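Local coordinates for neurotoxin (Clostridium botulinum, PDB 1ZB7), which acts inside nerve cells as a zinc endopeptidase that cleaves the synaptobrevins VAMP1, VAMP2 and VAMP3, cutting VAMP2 at a single Ala-Ala bond, at residues A[14-19]-A[141-146]; A[38-43]-A[111-116]. One frame throughout, in Å; residues are numbered along the deposited sequence.

Interaction 1. Residues A[14-19]-A[141-146]; sequences INNDDI and KIIQPG
Asn-16 OD1 is gripped twice: the backbone N of Ile-143 donates to it over 2.9 Å, nearly straight at 169°, and a water gives it a second bond. The same water lies close enough to Lys-141 O to bridge the two, though that separation is short and the bond doubtful. On the other branch of the amide, Asn-16 ND2 returns a bond of 3.1 Å to Ile-143 O. That oxygen lies almost in the amide plane of Asn-16, whereas ND2 stands well above the carbonyl plane of Ile-143; likewise the N of Ile-143 meets OD1 from above its carbonyl plane. One side chain thus pairs with both backbone polar groups of a single residue, much as a neighbouring strand would, and the two bonds fix the rotation of the amide. Behind it, Asn-15 OD1 accepts from Asp-17 N (an Asx turn), from Asp-18 N (completing an Asx motif) and from Ile-19 N, shaping the loop that enters strand 19-23 of the mixed sheet. Ile-142 CG2 packs against Asn-16 CG at 4.0 Å. With CG1 of Ile-14 anti to the carbonyl carbon (chi1 -65°), its CG2 methyl is left opposite the backbone N and crosses Ile-143 CG1 at 4.1 Å. Lys-140 NZ, from strand 137-142, bonds to Asn-16 O and adds another tie between loop and strand.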
loop_
_atom_site.group_PDB
_atom_site.type_symbol
_atom_site.label_atom_id
_atom_site.label_comp_id
_atom_site.label_asym_id
_atom_site.label_seq_id
_atom_site.Cartn_x
_atom_site.Cartn_y
_atom_site.Cartn_z
ATOM N N ILE A 14 -24.418 -21.856 -34.863
ATOM C CA ILE A 14 -24.312 -20.485 -35.301
ATOM C C ILE A 14 -25.691 -20.073 -35.812
ATOM O O ILE A 14 -26.252 -20.762 -36.651
ATOM C CB ILE A 14 -23.250 -20.397 -36.442
ATOM C CG1 ILE A 14 -21.826 -20.748 -35.965
ATOM C CG2 ILE A 14 -23.226 -19.084 -37.042
ATOM C CD1 ILE A 14 -21.223 -19.632 -35.051
ATOM N N ASN A 15 -26.236 -18.948 -35.342
ATOM C CA ASN A 15 -27.476 -18.483 -35.928
ATOM C C ASN A 15 -27.406 -17.023 -36.463
ATOM O O ASN A 15 -28.389 -16.556 -36.975
ATOM C CB ASN A 15 -28.658 -18.645 -34.920
ATOM C CG ASN A 15 -28.350 -18.028 -33.565
ATOM O OD1 ASN A 15 -27.879 -16.883 -33.472
ATOM N ND2 ASN A 15 -28.649 -18.738 -32.528
ATOM N N ASN A 16 -26.233 -16.358 -36.296
ATOM C CA ASN A 16 -25.917 -15.023 -36.797
ATOM C C ASN A 16 -26.562 -13.945 -36.012
ATOM O O ASN A 16 -26.507 -12.824 -36.403
ATOM C CB ASN A 16 -26.290 -14.877 -38.266
ATOM C CG ASN A 16 -25.528 -15.815 -39.155
ATOM O OD1 ASN A 16 -24.325 -15.971 -39.013
ATOM N ND2 ASN A 16 -26.213 -16.477 -40.015
ATOM N N ASP A 17 -27.217 -14.292 -34.913
ATOM C CA ASP A 17 -27.910 -13.366 -34.056
ATOM C C ASP A 17 -27.189 -13.374 -32.692
ATOM O O ASP A 17 -26.389 -12.460 -32.369
ATOM C CB ASP A 17 -29.382 -13.789 -33.912
ATOM C CG ASP A 17 -30.166 -12.903 -32.883
ATOM O OD1 ASP A 17 -29.661 -11.897 -32.341
ATOM O OD2 ASP A 17 -31.279 -13.264 -32.544
ATOM N N ASP A 18 -27.449 -14.405 -31.876
ATOM C CA ASP A 18 -26.850 -14.430 -30.548
ATOM C C ASP A 18 -25.778 -15.518 -30.432
ATOM O O ASP A 18 -25.097 -15.614 -29.436
ATOM C CB ASP A 18 -27.931 -14.491 -29.460
ATOM C CG ASP A 18 -28.810 -15.739 -29.572
ATOM O OD1 ASP A 18 -28.612 -16.628 -30.446
ATOM O OD2 ASP A 18 -29.687 -15.874 -28.731
ATOM N N ILE A 19 -25.599 -16.272 -31.502
ATOM C CA ILE A 19 -24.474 -17.194 -31.633
ATOM C C ILE A 19 -23.819 -16.897 -32.976
ATOM O O ILE A 19 -24.441 -17.083 -34.035
ATOM C CB ILE A 19 -24.874 -18.693 -31.502
ATOM C CG1 ILE A 19 -25.578 -18.923 -30.172
ATOM C CG2 ILE A 19 -23.623 -19.541 -31.576
ATOM C CD1 ILE A 19 -26.193 -20.292 -29.936
ATOM N N LYS A 141 -19.252 -12.050 -38.781
ATOM C CA LYS A 141 -19.351 -12.749 -40.039
ATOM C C LYS A 141 -20.691 -13.437 -40.079
ATOM O O LYS A 141 -20.931 -14.331 -39.257
ATOM C CB LYS A 141 -18.237 -13.765 -40.122
ATOM C CG LYS A 141 -17.837 -14.130 -41.465
ATOM C CD LYS A 141 -16.871 -15.297 -41.436
ATOM C CE LYS A 141 -15.414 -14.887 -41.591
ATOM N NZ LYS A 141 -14.667 -16.121 -41.969
ATOM N N ILE A 142 -21.517 -13.071 -41.053
ATOM C CA ILE A 142 -22.832 -13.669 -41.302
ATOM C C ILE A 142 -22.597 -14.947 -42.096
ATOM O O ILE A 142 -22.155 -14.871 -43.205
ATOM C CB ILE A 142 -23.778 -12.729 -42.150
ATOM C CG1 ILE A 142 -23.934 -11.327 -41.541
ATOM C CG2 ILE A 142 -25.131 -13.338 -42.331
ATOM C CD1 ILE A 142 -24.624 -11.307 -40.156
ATOM N N ILE A 143 -22.872 -16.103 -41.511
ATOM C CA ILE A 143 -22.618 -17.373 -42.146
ATOM C C ILE A 143 -23.868 -17.853 -42.847
ATOM O O ILE A 143 -24.835 -18.240 -42.197
ATOM C CB ILE A 143 -22.196 -18.501 -41.134
ATOM C CG1 ILE A 143 -20.971 -18.101 -40.274
ATOM C CG2 ILE A 143 -21.948 -19.877 -41.920
ATOM C CD1 ILE A 143 -19.595 -18.261 -40.928
ATOM N N GLN A 144 -23.822 -17.879 -44.168
ATOM C CA GLN A 144 -24.944 -18.341 -44.971
ATOM C C GLN A 144 -24.471 -19.475 -45.866
ATOM O O GLN A 144 -23.449 -19.336 -46.543
ATOM C CB GLN A 144 -25.523 -17.211 -45.836
ATOM C CG GLN A 144 -25.998 -15.933 -45.062
ATOM C CD GLN A 144 -27.339 -16.089 -44.310
ATOM O OE1 GLN A 144 -27.664 -17.168 -43.819
ATOM N NE2 GLN A 144 -28.096 -14.981 -44.191
ATOM N N PRO A 145 -25.158 -20.633 -45.798
ATOM C CA PRO A 145 -24.868 -21.758 -46.701
ATOM C C PRO A 145 -25.247 -21.508 -48.158
ATOM O O PRO A 145 -26.388 -21.145 -48.451
ATOM C CB PRO A 145 -25.669 -22.921 -46.086
ATOM C CG PRO A 145 -25.797 -22.506 -44.596
ATOM C CD PRO A 145 -26.130 -21.037 -44.764
ATOM N N GLY A 146 -24.270 -21.661 -49.050
ATOM C CA GLY A 146 -24.497 -21.439 -50.476
ATOM C C GLY A 146 -23.797 -20.207 -51.004
ATOM O O GLY A 146 -23.346 -20.196 -52.144
HETATM O O HOH W 1 -22.216 -15.418 -37.460
#

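Interaction 2. Residues A[38-43]-A[111-116]; sequences RIIDRI and MIVDAI
Arg-42 reaches across to Ile-116: its CB points toward segment 111-116, at the C-terminal end of helix 103-114, and CG lies anti to the carbonyl carbon (chi1 -64°). CD is the first atom to touch, 3.6 Å from Ile-116 CG1 and nearly as close to Ile-116 CD1. NE follows at 3.5 Å from the same CG1, and CZ keeps that spacing. Both belong to the guanidinium, which lays one face on Ile-116, with CG1 3.2 Å above the plane and displaced toward its rim; the two side chains cross at about a right angle. At the tip, NH1 also lies against CG1 but bonds to Asn-157 OD1. Asn-157 further gives its ND2 to Ile-112 O, so it bridges the turn and the helix.

Arg-42 belongs to a type II beta turn, Ile-40 to Ile-43, which links strands 34-38 and 43-46 of the mixed sheet. Val-113 fits against this turn by its CG2 methyl, meeting Ile-40 CG2 at 3.5 Å and Asp-41 O at 3.4 Å. Deeper in, Ile-43 CD1 reaches Ile-112 CG2 at 3.9 Å. Ile-112, whose side chain is about 13 Å from the zinc ion, leans in turn on Leu-232 and Leu-236 of helix 224-239, the helix that carries the HExxH motif. No hydrogen bond joins the two segments directly: aliphatic packing holds turn to helix, while the charged end of Arg-42 rests its face on carbon and directs an N-H to the Asn-157 amide.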
loop_
_atom_site.group_PDB
_atom_site.type_symbol
_atom_site.label_atom_id
_atom_site.label_comp_id
_atom_site.label_asym_id
_atom_site.label_seq_id
_atom_site.Cartn_x
_atom_site.Cartn_y
_atom_site.Cartn_z
ATOM N N ARG A 38 -24.169 -14.427 -27.000
ATOM C CA ARG A 38 -24.718 -13.253 -26.393
ATOM C C ARG A 38 -25.681 -13.695 -25.313
ATOM O O ARG A 38 -26.880 -14.000 -25.575
ATOM C CB ARG A 38 -25.395 -12.331 -27.408
ATOM C CG ARG A 38 -25.698 -10.894 -26.875
ATOM C CD ARG A 38 -26.522 -9.947 -27.796
ATOM N NE ARG A 38 -27.876 -10.450 -27.973
ATOM C CZ ARG A 38 -28.437 -10.826 -29.131
ATOM N NH1 ARG A 38 -27.768 -10.748 -30.266
ATOM N NH2 ARG A 38 -29.675 -11.339 -29.151
ATOM N N ILE A 39 -25.159 -13.665 -24.108
ATOM C CA ILE A 39 -25.920 -14.052 -22.950
ATOM C C ILE A 39 -26.865 -12.976 -22.350
ATOM O O ILE A 39 -27.878 -13.285 -21.684
ATOM C CB ILE A 39 -24.946 -14.584 -21.849
ATOM C CG1 ILE A 39 -23.906 -13.496 -21.489
ATOM C CG2 ILE A 39 -24.291 -15.836 -22.325
ATOM C CD1 ILE A 39 -23.511 -13.577 -20.070
ATOM N N ILE A 40 -26.492 -11.723 -22.579
ATOM C CA ILE A 40 -27.200 -10.532 -22.142
ATOM C C ILE A 40 -27.022 -9.598 -23.302
ATOM O O ILE A 40 -26.029 -9.675 -24.006
ATOM C CB ILE A 40 -26.573 -9.890 -20.831
ATOM C CG1 ILE A 40 -26.726 -10.811 -19.628
ATOM C CG2 ILE A 40 -27.330 -8.555 -20.438
ATOM C CD1 ILE A 40 -25.669 -10.660 -18.421
ATOM N N ASP A 41 -28.010 -8.735 -23.567
ATOM C CA ASP A 41 -27.761 -7.638 -24.523
ATOM C C ASP A 41 -26.410 -6.879 -24.333
ATOM O O ASP A 41 -26.062 -6.451 -23.239
ATOM C CB ASP A 41 -28.932 -6.687 -24.567
ATOM C CG ASP A 41 -30.201 -7.406 -25.180
ATOM O OD1 ASP A 41 -30.291 -7.663 -26.489
ATOM O OD2 ASP A 41 -31.029 -7.773 -24.303
ATOM N N ARG A 42 -25.686 -6.804 -25.432
ATOM C CA ARG A 42 -24.437 -6.132 -25.543
ATOM C C ARG A 42 -23.232 -6.801 -24.824
ATOM O O ARG A 42 -22.165 -6.277 -24.867
ATOM C CB ARG A 42 -24.653 -4.661 -25.154
ATOM C CG ARG A 42 -25.615 -4.046 -26.216
ATOM C CD ARG A 42 -25.413 -2.623 -26.344
ATOM N NE ARG A 42 -25.395 -2.184 -27.742
ATOM C CZ ARG A 42 -24.375 -1.587 -28.404
ATOM N NH1 ARG A 42 -23.087 -1.331 -27.922
ATOM N NH2 ARG A 42 -24.675 -1.228 -29.630
ATOM N N ILE A 43 -23.458 -7.991 -24.282
ATOM C CA ILE A 43 -22.468 -8.769 -23.505
ATOM C C ILE A 43 -22.303 -10.205 -24.078
ATOM O O ILE A 43 -23.248 -11.016 -24.083
ATOM C CB ILE A 43 -22.888 -8.847 -22.017
ATOM C CG1 ILE A 43 -23.150 -7.455 -21.442
ATOM C CG2 ILE A 43 -21.848 -9.585 -21.250
ATOM C CD1 ILE A 43 -23.522 -7.466 -19.913
ATOM N N MET A 111 -26.994 -1.130 -15.823
ATOM C CA MET A 111 -26.119 -0.002 -16.169
ATOM C C MET A 111 -25.063 -0.306 -17.225
ATOM O O MET A 111 -24.845 0.496 -18.079
ATOM C CB MET A 111 -25.445 0.550 -14.933
ATOM C CG MET A 111 -26.429 1.023 -13.896
ATOM S SD MET A 111 -25.754 2.326 -12.863
ATOM C CE MET A 111 -25.747 3.710 -14.027
ATOM N N ILE A 112 -24.488 -1.506 -17.219
ATOM C CA ILE A 112 -23.544 -1.919 -18.272
ATOM C C ILE A 112 -24.211 -2.031 -19.631
ATOM O O ILE A 112 -23.695 -1.528 -20.603
ATOM C CB ILE A 112 -22.762 -3.238 -17.829
ATOM C CG1 ILE A 112 -21.742 -2.864 -16.713
ATOM C CG2 ILE A 112 -22.138 -3.929 -18.978
ATOM C CD1 ILE A 112 -21.153 -4.034 -15.966
ATOM N N VAL A 113 -25.352 -2.709 -19.691
ATOM C CA VAL A 113 -26.171 -2.852 -20.888
ATOM C C VAL A 113 -26.535 -1.525 -21.492
ATOM O O VAL A 113 -26.389 -1.308 -22.700
ATOM C CB VAL A 113 -27.468 -3.646 -20.578
ATOM C CG1 VAL A 113 -28.485 -3.643 -21.813
ATOM C CG2 VAL A 113 -27.090 -5.046 -20.286
ATOM N N ASP A 114 -26.984 -0.611 -20.659
ATOM C CA ASP A 114 -27.264 0.716 -21.142
ATOM C C ASP A 114 -26.100 1.631 -21.517
ATOM O O ASP A 114 -26.351 2.713 -22.151
ATOM C CB ASP A 114 -28.172 1.457 -20.116
ATOM C CG ASP A 114 -29.566 0.910 -20.098
ATOM O OD1 ASP A 114 -29.952 0.038 -20.981
ATOM O OD2 ASP A 114 -30.286 1.335 -19.167
ATOM N N ALA A 115 -24.874 1.321 -21.109
ATOM C CA ALA A 115 -23.756 2.275 -21.232
ATOM C C ALA A 115 -22.995 2.088 -22.514
ATOM O O ALA A 115 -21.803 1.863 -22.535
ATOM C CB ALA A 115 -22.845 2.229 -20.042
ATOM N N ILE A 116 -23.729 2.210 -23.614
ATOM C CA ILE A 116 -23.191 2.141 -24.964
ATOM C C ILE A 116 -22.091 3.171 -25.121
ATOM O O ILE A 116 -22.267 4.305 -24.731
ATOM C CB ILE A 116 -24.383 2.296 -25.933
ATOM C CG1 ILE A 116 -25.023 0.967 -26.158
ATOM C CG2 ILE A 116 -24.113 2.957 -27.266
ATOM C CD1 ILE A 116 -26.131 0.833 -25.252
#

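How the interactions relate
From the N terminus, the chain passes through 14-19, runs up strand 19-23 and back along 34-38, then turns at 38-43. Helices 82-99 and 103-114 follow, and interaction 2 closes the inner loop where the second helix ends at 111-116. Strand 137-142 comes later and, running into 141-146, closes the outer loop of interaction 1, within which interaction 2 is nested. Interaction 1 ties the loop before strand 19-23 to the end of its sheet neighbour 137-142 and the segment after it; interaction 2 joins the sheet to the helical body. Their centres lie 21 Å apart, yet they touch: Asp-17 OD1 forms a salt bridge with Arg-38 NH1, and Asp-18 O probably accepts from Arg-38 N.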